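Long-range contact in metallo-beta-lactamase superfamily protein (PDB 2ZWR), which binds zinc at a two-metal centre and is probably a hydrolase of the metallo-beta-lactamase superfamily: residues L146-Y154 / L190-L200. Residues are numbered along the deposited sequence; the frame is centred on the assembly and turned at random.
Sequences LFRGSVGRY and LGLEARTNPFL
Glu193, buried on helix 190-196, spends both carboxylate oxygens on the turn at 148-149. Its OE1 takes the salt bridge from Arg148 on the syn lone pair: Arg148 NE to Glu193 OE1 is 2.6 Å, nearly straight at 170° and close to the guanidinium plane. Thr188 supplies OE1 with a further hydrogen bond, and Leu192 CD2 lies over one guanidinium face. Glu193 OE2 accepts two donors, Gly149 N at 2.9 Å, from the syn side but tilted out of the carboxylate plane, and Asn197 ND2 on the anti side, less straight. The turn belongs to a two-stranded hairpin, 146-147 with 150-151, which follows the zinc ligand Asp144 in this metallo-beta-lactamase fold; the Phe147 side chain lies about 6 Å from a zinc ion. With CG anti to the backbone N (chi1 -159°), Asn197 reaches across, and its ND2 also donates to Ser150 O, approaching 47° out of the carbonyl plane. Phe147 N meets that oxygen from the opposite face. Asn197 OD1 closes an Asx turn by accepting Phe199 N on an in-plane lone pair. Beyond it, Val151 CG2 makes a CH-pi contact over the Phe199 ring face, 3.8 Å from its centroid, while Leu146 CD2 packs on Leu190 CD2.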
loop_
_atom_site.group_PDB
_atom_site.type_symbol
_atom_site.label_atom_id
_atom_site.label_comp_id
_atom_site.label_asym_id
_atom_site.label_seq_id
_atom_site.Cartn_x
_atom_site.Cartn_y
_atom_site.Cartn_z
ATOM N N LEU A 146 5.782 6.006 6.224
ATOM C CA LEU A 146 6.262 7.373 6.256
ATOM C C LEU A 146 5.310 8.318 5.522
ATOM O O LEU A 146 4.986 8.095 4.348
ATOM C CB LEU A 146 7.657 7.424 5.616
ATOM C CG LEU A 146 8.400 8.756 5.501
ATOM C CD1 LEU A 146 8.800 9.321 6.876
ATOM C CD2 LEU A 146 9.630 8.585 4.610
ATOM N N PHE A 147 4.895 9.380 6.210
ATOM C CA PHE A 147 4.054 10.407 5.615
ATOM C C PHE A 147 4.831 11.699 5.428
ATOM O O PHE A 147 5.971 11.820 5.882
ATOM C CB PHE A 147 2.798 10.656 6.469
ATOM C CG PHE A 147 1.967 9.417 6.701
ATOM C CD1 PHE A 147 1.677 8.543 5.646
ATOM C CD2 PHE A 147 1.484 9.119 7.969
ATOM C CE1 PHE A 147 0.913 7.386 5.856
ATOM C CE2 PHE A 147 0.720 7.972 8.186
ATOM C CZ PHE A 147 0.428 7.105 7.120
ATOM N N ARG A 148 4.205 12.648 4.737
ATOM C CA ARG A 148 4.699 14.011 4.645
ATOM C C ARG A 148 4.483 14.669 6.016
ATOM O O ARG A 148 3.364 15.049 6.367
ATOM C CB ARG A 148 3.981 14.751 3.497
ATOM C CG ARG A 148 4.147 16.278 3.413
ATOM C CD ARG A 148 5.532 16.720 2.948
ATOM N NE ARG A 148 6.519 16.607 4.023
ATOM C CZ ARG A 148 6.740 17.535 4.951
ATOM N NH1 ARG A 148 7.659 17.318 5.880
ATOM N NH2 ARG A 148 6.047 18.677 4.953
ATOM N N GLY A 149 5.553 14.727 6.806
ATOM C CA GLY A 149 5.520 15.339 8.137
ATOM C C GLY A 149 5.086 14.450 9.295
ATOM O O GLY A 149 4.875 14.943 10.406
ATOM N N SER A 150 4.959 13.146 9.054
ATOM C CA SER A 150 4.560 12.211 10.103
ATOM C C SER A 150 4.933 10.780 9.745
ATOM O O SER A 150 5.597 10.535 8.730
ATOM C CB SER A 150 3.049 12.304 10.378
ATOM O OG SER A 150 2.710 11.563 11.548
ATOM N N VAL A 151 4.519 9.838 10.592
ATOM C CA VAL A 151 4.744 8.411 10.344
ATOM C C VAL A 151 3.480 7.618 10.651
ATOM O O VAL A 151 2.520 8.156 11.221
ATOM C CB VAL A 151 5.972 7.847 11.110
ATOM C CG1 VAL A 151 7.227 8.614 10.749
ATOM C CG2 VAL A 151 5.742 7.849 12.626
ATOM N N GLY A 152 3.458 6.352 10.242
ATOM C CA GLY A 152 2.290 5.507 10.481
ATOM C C GLY A 152 1.944 5.378 11.953
ATOM O O GLY A 152 2.833 5.339 12.803
ATOM N N ARG A 153 0.647 5.336 12.249
ATOM C CA ARG A 153 0.167 5.004 13.595
ATOM C C ARG A 153 0.793 3.690 14.063
ATOM O O ARG A 153 0.968 2.750 13.273
ATOM C CB ARG A 153 -1.359 4.882 13.611
ATOM C CG ARG A 153 -2.098 6.202 13.382
ATOM C CD ARG A 153 -3.610 6.020 13.362
ATOM N NE ARG A 153 -4.142 5.758 14.700
ATOM C CZ ARG A 153 -5.432 5.596 14.988
ATOM N NH1 ARG A 153 -6.350 5.656 14.034
ATOM N NH2 ARG A 153 -5.807 5.366 16.242
ATOM N N TYR A 154 1.158 3.636 15.336
ATOM C CA TYR A 154 1.642 2.392 15.930
ATOM C C TYR A 154 0.772 2.011 17.130
ATOM O O TYR A 154 1.250 1.465 18.124
ATOM C CB TYR A 154 3.145 2.466 16.268
ATOM C CG TYR A 154 3.591 3.751 16.941
ATOM C CD1 TYR A 154 3.807 4.916 16.197
ATOM C CD2 TYR A 154 3.798 3.804 18.321
ATOM C CE1 TYR A 154 4.217 6.103 16.810
ATOM C CE2 TYR A 154 4.211 4.987 18.947
ATOM C CZ TYR A 154 4.419 6.130 18.184
ATOM O OH TYR A 154 4.832 7.305 18.788
ATOM N N LEU A 190 12.397 11.033 0.359
ATOM C CA LEU A 190 13.121 10.612 1.545
ATOM C C LEU A 190 13.991 11.749 2.088
ATOM O O LEU A 190 14.114 11.907 3.296
ATOM C CB LEU A 190 13.936 9.349 1.283
ATOM C CG LEU A 190 13.150 8.044 1.113
ATOM C CD1 LEU A 190 14.114 6.885 0.874
ATOM C CD2 LEU A 190 12.258 7.742 2.325
ATOM N N GLY A 191 14.558 12.552 1.187
ATOM C CA GLY A 191 15.398 13.696 1.566
ATOM C C GLY A 191 14.631 14.804 2.287
ATOM O O GLY A 191 15.112 15.359 3.265
ATOM N N LEU A 192 13.434 15.126 1.806
ATOM C CA LEU A 192 12.597 16.115 2.477
ATOM C C LEU A 192 12.249 15.677 3.904
ATOM O O LEU A 192 12.337 16.470 4.839
ATOM C CB LEU A 192 11.320 16.414 1.676
ATOM C CG LEU A 192 10.220 17.262 2.363
ATOM C CD1 LEU A 192 10.718 18.658 2.803
ATOM C CD2 LEU A 192 9.001 17.409 1.461
ATOM N N GLU A 193 11.850 14.424 4.068
ATOM C CA GLU A 193 11.520 13.914 5.400
ATOM C C GLU A 193 12.748 13.844 6.312
ATOM O O GLU A 193 12.643 14.107 7.513
ATOM C CB GLU A 193 10.790 12.560 5.327
ATOM C CG GLU A 193 9.428 12.622 4.623
ATOM C CD GLU A 193 8.534 13.747 5.141
ATOM O OE1 GLU A 193 8.083 14.573 4.317
ATOM O OE2 GLU A 193 8.296 13.821 6.375
ATOM N N ALA A 194 13.908 13.514 5.750
ATOM C CA ALA A 194 15.162 13.571 6.516
ATOM C C ALA A 194 15.394 14.959 7.134
ATOM O O ALA A 194 15.942 15.075 8.227
ATOM C CB ALA A 194 16.361 13.159 5.646
ATOM N N ARG A 195 14.948 16.001 6.433
ATOM C CA ARG A 195 15.114 17.380 6.879
ATOM C C ARG A 195 13.994 17.910 7.781
ATOM O O ARG A 195 14.236 18.806 8.590
ATOM C CB ARG A 195 15.295 18.313 5.671
ATOM C CG ARG A 195 16.697 18.267 5.010
ATOM C CD ARG A 195 17.807 18.889 5.884
ATOM N NE ARG A 195 18.975 19.304 5.096
ATOM C CZ ARG A 195 20.206 18.798 5.199
ATOM N NH1 ARG A 195 20.471 17.836 6.070
ATOM N NH2 ARG A 195 21.181 19.267 4.425
ATOM N N THR A 196 12.780 17.374 7.653
ATOM C CA THR A 196 11.605 17.997 8.272
ATOM C C THR A 196 10.754 17.130 9.196
ATOM O O THR A 196 9.990 17.669 10.004
ATOM C CB THR A 196 10.630 18.525 7.216
ATOM O OG1 THR A 196 10.231 17.439 6.369
ATOM C CG2 THR A 196 11.256 19.638 6.394
ATOM N N ASN A 197 10.831 15.811 9.056
ATOM C CA ASN A 197 9.958 14.927 9.833
ATOM C C ASN A 197 10.302 14.902 11.333
ATOM O O ASN A 197 11.418 14.516 11.710
ATOM C CB ASN A 197 9.968 13.512 9.254
ATOM C CG ASN A 197 8.742 12.700 9.657
ATOM O OD1 ASN A 197 8.472 12.495 10.837
ATOM N ND2 ASN A 197 8.008 12.221 8.667
ATOM N N PRO A 198 9.331 15.283 12.192
ATOM C CA PRO A 198 9.551 15.320 13.638
ATOM C C PRO A 198 9.815 13.951 14.281
ATOM O O PRO A 198 10.333 13.894 15.402
ATOM C CB PRO A 198 8.251 15.924 14.173
ATOM C CG PRO A 198 7.238 15.619 13.139
ATOM C CD PRO A 198 7.960 15.694 11.840
ATOM N N PHE A 199 9.468 12.866 13.579
ATOM C CA PHE A 199 9.707 11.502 14.072
ATOM C C PHE A 199 11.071 10.960 13.613
ATOM O O PHE A 199 11.447 9.834 13.950
ATOM C CB PHE A 199 8.605 10.543 13.600
ATOM C CG PHE A 199 7.237 10.834 14.162
ATOM C CD1 PHE A 199 6.785 10.171 15.306
ATOM C CD2 PHE A 199 6.386 11.735 13.528
ATOM C CE1 PHE A 199 5.505 10.417 15.818
ATOM C CE2 PHE A 199 5.112 11.995 14.030
ATOM C CZ PHE A 199 4.666 11.330 15.176
ATOM N N LEU A 200 11.795 11.754 12.830
ATOM C CA LEU A 200 13.081 11.334 12.283
ATOM C C LEU A 200 14.239 12.188 12.815
ATOM O O LEU A 200 14.028 13.284 13.355
ATOM C CB LEU A 200 13.039 11.391 10.755
ATOM C CG LEU A 200 12.663 10.170 9.907
ATOM C CD1 LEU A 200 11.551 9.289 10.499
ATOM C CD2 LEU A 200 12.281 10.639 8.502
#